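Long-range contacts in transketolase (Campylobacter jejuni, PDB 3M6L), which binds thiamine diphosphate and a calcium ion as a two-subunit enzyme of the transketolase family: residues G117-G122 and D155-E160; Y182-I187 and L238-T243. All coordinates share one frame; numbering follows the deposited sequence. Where two conformers were deposited one is given.

Both contacts lie in the thiamine diphosphate binding domain, and both reach the cofactor and its calcium ion. Interaction 1 is fully buried and touches the second subunit. It joins a turn to a short helix through one backbone-to-carboxylate bond and a leucine, with the cofactor filling out the site. Interaction 2 pairs two parallel strands by four backbone hydrogen bonds. It is mostly buried too, but the S184 and K242 end of one face is more open to solvent. The two meet mainly at D155 of interaction 1. Its OD2 shares the calcium ion with N185 and I187 of interaction 2, and its OD1 is hydrogen-bonded to the hydroxyl of Y182.

Interaction 1. Residues G117-G122 and D155-E160; sequences GPLGQG and DGDLQE. With CA (calcium ion), chain D; TPP (thiamine diphosphate), chain C.
L119 and G120 of the segment 117-122 meet G156, D157 and E160 of the segment 155-160. Thiamine diphosphate lies against both segments. At the start, the carbonyl O of G117 accepts from the aminopyrimidine N4' at 2.8 Å. P118 follows and opens a type II turn that runs to Q121. L119 N donates to the pyrimidine N3' at 3.0 Å, so two backbone atoms fix the rotation of that ring.

The side chain of L119 fills the angle between the two rings of the cofactor. CG stands anti to the carbonyl carbon (chi1 -71°), which sets it against the pyrimidine. CD1 comes within 3.5 Å of thiazolium C4. This suits the bent V shape that the cofactor adopts in enzymes of this class. CD1 also rests near G156 CA. The other methyl, CD2, sits 3.5 Å from D157 OD1, where the two side chains cross at about a right angle.

G120 takes the third place of the turn with a positive phi of 85°. Its N donates to D157 OD1 at 2.8 Å, nearly straight at 166°, from the anti side of the carboxylate. S67 OG also bonds OD1, and G154 N bonds OD2, which should hold the carboxylate rigidly. E160 CG lies 3.7 Å from L119 O.

D155 and G156 belong to the GDG sequence that opens the diphosphate-binding motif of this family. D155 OD2 binds the calcium ion at 2.3 Å, and G156 N donates to the diphosphate O1A.

G120 occupies the N-cap position of helix 121-140, while helix 155-159 follows directly on strand 149-154 of the parallel sheet. Q121 packs on helices 394-407 and 421-434, and L119 O is bonded by Y423 of the second subunit.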
# COMPACT_ATOMS: atom_id res chain seq x y z
N GLY A 117 13.21 5.88 5.65
CA GLY A 117 12.25 6.92 6.12
C GLY A 117 10.86 6.28 6.32
O GLY A 117 10.35 6.30 7.40
N PRO A 118 10.36 5.58 5.34
CA PRO A 118 9.13 4.83 5.52
C PRO A 118 9.51 3.52 6.18
O PRO A 118 10.31 2.76 5.65
CB PRO A 118 8.61 4.62 4.10
CG PRO A 118 9.34 5.70 3.33
CD PRO A 118 10.65 5.81 3.90
N LEU A 119 8.95 3.23 7.32
CA LEU A 119 9.44 2.12 8.11
C LEU A 119 9.15 0.79 7.45
O LEU A 119 8.14 0.58 6.66
CB LEU A 119 8.83 2.17 9.49
CG LEU A 119 9.34 3.29 10.39
CD1 LEU A 119 8.32 3.45 11.57
CD2 LEU A 119 10.71 2.95 10.95
N GLY A 120 10.01 -0.15 7.77
CA GLY A 120 9.96 -1.47 7.17
C GLY A 120 10.69 -1.55 5.86
O GLY A 120 11.20 -2.64 5.52
N GLN A 121 10.78 -0.44 5.12
CA GLN A 121 11.33 -0.58 3.72
C GLN A 121 12.76 -1.15 3.82
O GLN A 121 13.21 -2.00 3.02
CB GLN A 121 11.44 0.71 2.92
CG GLN A 121 10.11 1.33 2.65
CD GLN A 121 9.26 0.60 1.74
OE1 GLN A 121 9.77 0.13 0.72
NE2 GLN A 121 7.95 0.52 2.01
N GLY A 122 13.54 -0.57 4.72
CA GLY A 122 14.94 -0.88 4.89
C GLY A 122 15.26 -2.32 5.14
O GLY A 122 16.25 -2.88 4.62
N ASP A 155 11.68 -1.09 16.52
CA ASP A 155 10.28 -1.60 16.77
C ASP A 155 9.38 -1.33 15.61
O ASP A 155 8.56 -2.19 15.22
CB ASP A 155 9.70 -0.94 18.00
CG ASP A 155 10.50 -1.36 19.26
OD1 ASP A 155 10.60 -2.56 19.57
OD2 ASP A 155 11.10 -0.51 19.94
N GLY A 156 9.45 -0.14 15.11
CA GLY A 156 8.59 0.31 14.07
C GLY A 156 8.76 -0.54 12.80
O GLY A 156 7.78 -0.94 12.13
N ASP A 157 10.00 -0.81 12.46
CA ASP A 157 10.26 -1.64 11.27
C ASP A 157 9.62 -3.04 11.42
O ASP A 157 9.10 -3.63 10.47
CB ASP A 157 11.74 -1.80 11.04
CG ASP A 157 12.42 -0.51 10.71
OD1 ASP A 157 12.18 0.02 9.59
OD2 ASP A 157 13.20 -0.00 11.54
N LEU A 158 9.79 -3.63 12.58
CA LEU A 158 9.38 -5.02 12.74
C LEU A 158 7.87 -5.22 12.95
O LEU A 158 7.39 -6.33 12.88
CB LEU A 158 10.16 -5.62 13.89
CG LEU A 158 11.65 -5.80 13.52
CD1 LEU A 158 12.25 -6.72 14.58
CD2 LEU A 158 12.02 -6.35 12.08
N GLN A 159 7.14 -4.15 13.19
CA GLN A 159 5.67 -4.19 13.22
C GLN A 159 5.04 -4.13 11.86
O GLN A 159 3.98 -4.67 11.62
CB GLN A 159 5.10 -3.11 14.11
CG GLN A 159 5.45 -3.38 15.60
CD GLN A 159 4.89 -2.38 16.50
OE1 GLN A 159 3.80 -1.80 16.28
NE2 GLN A 159 5.59 -2.19 17.65
N GLU A 160 5.76 -3.55 10.95
CA GLU A 160 5.25 -3.41 9.55
C GLU A 160 5.23 -4.74 8.85
O GLU A 160 6.22 -5.50 8.90
CB GLU A 160 6.06 -2.42 8.75
CG GLU A 160 5.86 -1.01 9.13
CD GLU A 160 4.54 -0.43 8.60
OE1 GLU A 160 3.80 -1.16 7.91
OE2 GLU A 160 4.27 0.78 8.91
CA CA D . 11.76 1.69 19.75
N1' TPP C . 4.70 4.67 9.35
C2' TPP C . 5.71 4.46 8.51
CM2 TPP C . 5.49 3.44 7.41
N3' TPP C . 6.92 5.07 8.51
C4' TPP C . 7.15 6.05 9.38
N4' TPP C . 8.31 6.66 9.32
C5' TPP C . 6.09 6.34 10.41
C6' TPP C . 4.90 5.62 10.33
C7' TPP C . 6.32 7.42 11.53
N3 TPP C . 7.35 6.89 12.56
C2 TPP C . 8.73 7.10 12.65
S1 TPP C . 9.68 6.21 13.86
C5 TPP C . 8.14 5.58 14.42
C4 TPP C . 7.03 6.04 13.57
CM4 TPP C . 5.68 5.51 13.84
C6 TPP C . 7.95 4.64 15.59
C7 TPP C . 9.03 4.58 16.65
O7 TPP C . 9.80 3.62 16.06
PA TPP C . 11.05 2.86 16.53
O1A TPP C . 11.33 2.02 15.36
O2A TPP C . 10.64 2.14 17.79
O3A TPP C . 12.07 4.01 16.82
PB TPP C . 12.85 4.61 18.10
O1B TPP C . 14.16 5.01 17.56
O2B TPP C . 12.87 3.62 19.23
O3B TPP C . 12.04 5.74 18.64
O HOH W 1 13.50 0.63 18.50

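Interaction 2. Residues Y182-I187 and L238-T243; sequences YDSNNI and LIIAKT. With CA (calcium ion), chain D; TPP (thiamine diphosphate), chain C.
Y182 and I240, D183 and A241, and S184 and K242 pair in parallel across strands 178-184 and 237-242. The tight part begins with the backbone. Y182 N donates to I239 O at 2.8 Å. A241 N donates to Y182 O, and S184 N to A241 O. T243 N closes the series at S184 O with a longer bond of 3.1 Å, coming from above the carbonyl plane. Y182 is buried, with CB 3.9 Å from L238 CD1 and CD2 near I240 CG2.

D183 and A241 face helix 33-48. Past the strand end lies the second half of the family's diphosphate motif, GDG followed about 30 residues on by NN. N185 OD1 and I187 O each bind the calcium ion, and N185 ND2 donates to the diphosphate O2B at 2.8 Å. OD1 also accepts from I187 N, which makes an Asx turn. A water bridges N185 ND2, D183 OD2 and T243 OG1.

The S184 and K242 end is looser. S184 and I240 are partly exposed. S184 CB sits over one face of the Y182 ring, offset toward its rim. K242 is exposed; its CG, anti to the backbone N (chi1 -170°), passes 3.9 Å from S184 O.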
# COMPACT_ATOMS: atom_id res chain seq x y z
N TYR A 182 18.35 -5.66 15.61
CA TYR A 182 17.13 -5.00 16.15
C TYR A 182 17.38 -4.25 17.42
O TYR A 182 17.79 -4.83 18.43
CB TYR A 182 16.03 -6.13 16.34
CG TYR A 182 14.82 -5.81 17.10
CD1 TYR A 182 14.18 -4.56 17.07
CD2 TYR A 182 14.19 -6.86 17.86
CE1 TYR A 182 13.05 -4.27 17.76
CE2 TYR A 182 13.04 -6.62 18.55
CZ TYR A 182 12.45 -5.33 18.51
OH TYR A 182 11.31 -5.10 19.18
N ASP A 183 17.19 -2.95 17.37
CA ASP A 183 17.28 -2.06 18.51
C ASP A 183 16.00 -2.18 19.31
O ASP A 183 15.01 -1.48 19.08
CB ASP A 183 17.47 -0.61 18.01
CG ASP A 183 17.73 0.39 19.11
OD1 ASP A 183 18.13 -0.04 20.24
OD2 ASP A 183 17.51 1.64 18.87
N SER A 184 16.02 -3.09 20.29
CA SER A 184 14.93 -3.27 21.20
C SER A 184 15.02 -2.36 22.44
O SER A 184 15.66 -2.70 23.42
CB SER A 184 14.80 -4.76 21.53
OG SER A 184 13.68 -5.04 22.31
N ASN A 185 14.38 -1.20 22.35
CA ASN A 185 14.38 -0.24 23.42
C ASN A 185 13.04 -0.03 24.19
O ASN A 185 12.91 0.86 25.11
CB ASN A 185 14.99 1.08 22.94
CG ASN A 185 14.11 1.79 21.92
OD1 ASN A 185 12.93 1.46 21.76
ND2 ASN A 185 14.73 2.77 21.16
N ASN A 186 12.02 -0.85 23.87
CA ASN A 186 10.74 -0.85 24.52
C ASN A 186 9.98 0.44 24.41
O ASN A 186 9.02 0.60 25.11
CB ASN A 186 10.90 -1.20 26.02
CG ASN A 186 9.61 -1.77 26.63
OD1 ASN A 186 9.24 -1.40 27.74
ND2 ASN A 186 8.93 -2.65 25.90
N ILE A 187 10.37 1.33 23.49
CA ILE A 187 9.71 2.65 23.36
C ILE A 187 9.32 2.97 21.93
O ILE A 187 10.06 2.64 21.04
CB ILE A 187 10.66 3.78 23.87
CG1 ILE A 187 10.81 3.63 25.42
CG2 ILE A 187 10.19 5.21 23.34
CD1 ILE A 187 9.71 4.26 26.19
N LEU A 238 19.57 -12.68 13.21
CA LEU A 238 19.00 -11.56 13.98
C LEU A 238 19.73 -11.44 15.28
O LEU A 238 19.80 -12.41 16.07
CB LEU A 238 17.50 -11.76 14.28
CG LEU A 238 16.80 -10.75 15.21
CD1 LEU A 238 16.75 -9.43 14.49
CD2 LEU A 238 15.39 -11.27 15.69
N ILE A 239 20.26 -10.25 15.51
CA ILE A 239 20.70 -9.84 16.81
C ILE A 239 19.68 -8.98 17.49
O ILE A 239 19.36 -7.84 17.08
CB ILE A 239 22.09 -9.16 16.75
CG1 ILE A 239 23.14 -10.09 16.21
CG2 ILE A 239 22.51 -8.67 18.16
CD1 ILE A 239 24.45 -9.26 15.74
N ILE A 240 19.15 -9.47 18.60
CA ILE A 240 18.22 -8.66 19.37
C ILE A 240 19.02 -7.93 20.43
O ILE A 240 19.51 -8.56 21.41
CB ILE A 240 17.02 -9.48 20.06
CG1 ILE A 240 16.30 -10.32 19.02
CG2 ILE A 240 16.13 -8.48 20.94
CD1 ILE A 240 15.26 -11.37 19.58
N ALA A 241 19.14 -6.62 20.25
CA ALA A 241 20.00 -5.77 21.08
C ALA A 241 19.14 -4.91 21.97
O ALA A 241 18.42 -4.01 21.55
CB ALA A 241 20.95 -4.95 20.18
N LYS A 242 19.06 -5.26 23.24
CA LYS A 242 18.35 -4.50 24.20
C LYS A 242 19.14 -3.23 24.54
O LYS A 242 20.28 -3.29 24.98
CB LYS A 242 18.07 -5.35 25.48
CG LYS A 242 17.10 -4.67 26.42
CD LYS A 242 16.86 -5.48 27.79
CE LYS A 242 16.72 -4.52 29.08
NZ LYS A 242 17.44 -4.90 30.44
N THR A 243 18.53 -2.08 24.25
CA THR A 243 19.11 -0.76 24.46
C THR A 243 18.11 0.14 25.21
O THR A 243 16.93 -0.16 25.48
CB THR A 243 19.48 -0.09 23.06
OG1 THR A 243 18.26 0.32 22.48
CG2 THR A 243 20.16 -1.09 22.09
CA CA D . 11.76 1.69 19.75
N1' TPP C . 4.70 4.67 9.35
C2' TPP C . 5.71 4.46 8.51
CM2 TPP C . 5.49 3.44 7.41
N3' TPP C . 6.92 5.07 8.51
C4' TPP C . 7.15 6.05 9.38
N4' TPP C . 8.31 6.66 9.32
C5' TPP C . 6.09 6.34 10.41
C6' TPP C . 4.90 5.62 10.33
C7' TPP C . 6.32 7.42 11.53
N3 TPP C . 7.35 6.89 12.56
C2 TPP C . 8.73 7.10 12.65
S1 TPP C . 9.68 6.21 13.86
C5 TPP C . 8.14 5.58 14.42
C4 TPP C . 7.03 6.04 13.57
CM4 TPP C . 5.68 5.51 13.84
C6 TPP C . 7.95 4.64 15.59
C7 TPP C . 9.03 4.58 16.65
O7 TPP C . 9.80 3.62 16.06
PA TPP C . 11.05 2.86 16.53
O1A TPP C . 11.33 2.02 15.36
O2A TPP C . 10.64 2.14 17.79
O3A TPP C . 12.07 4.01 16.82
PB TPP C . 12.85 4.61 18.10
O1B TPP C . 14.16 5.01 17.56
O2B TPP C . 12.87 3.62 19.23
O3B TPP C . 12.04 5.74 18.64
O HOH W 2 17.72 2.87 21.22
O HOH W 1 13.50 0.63 18.50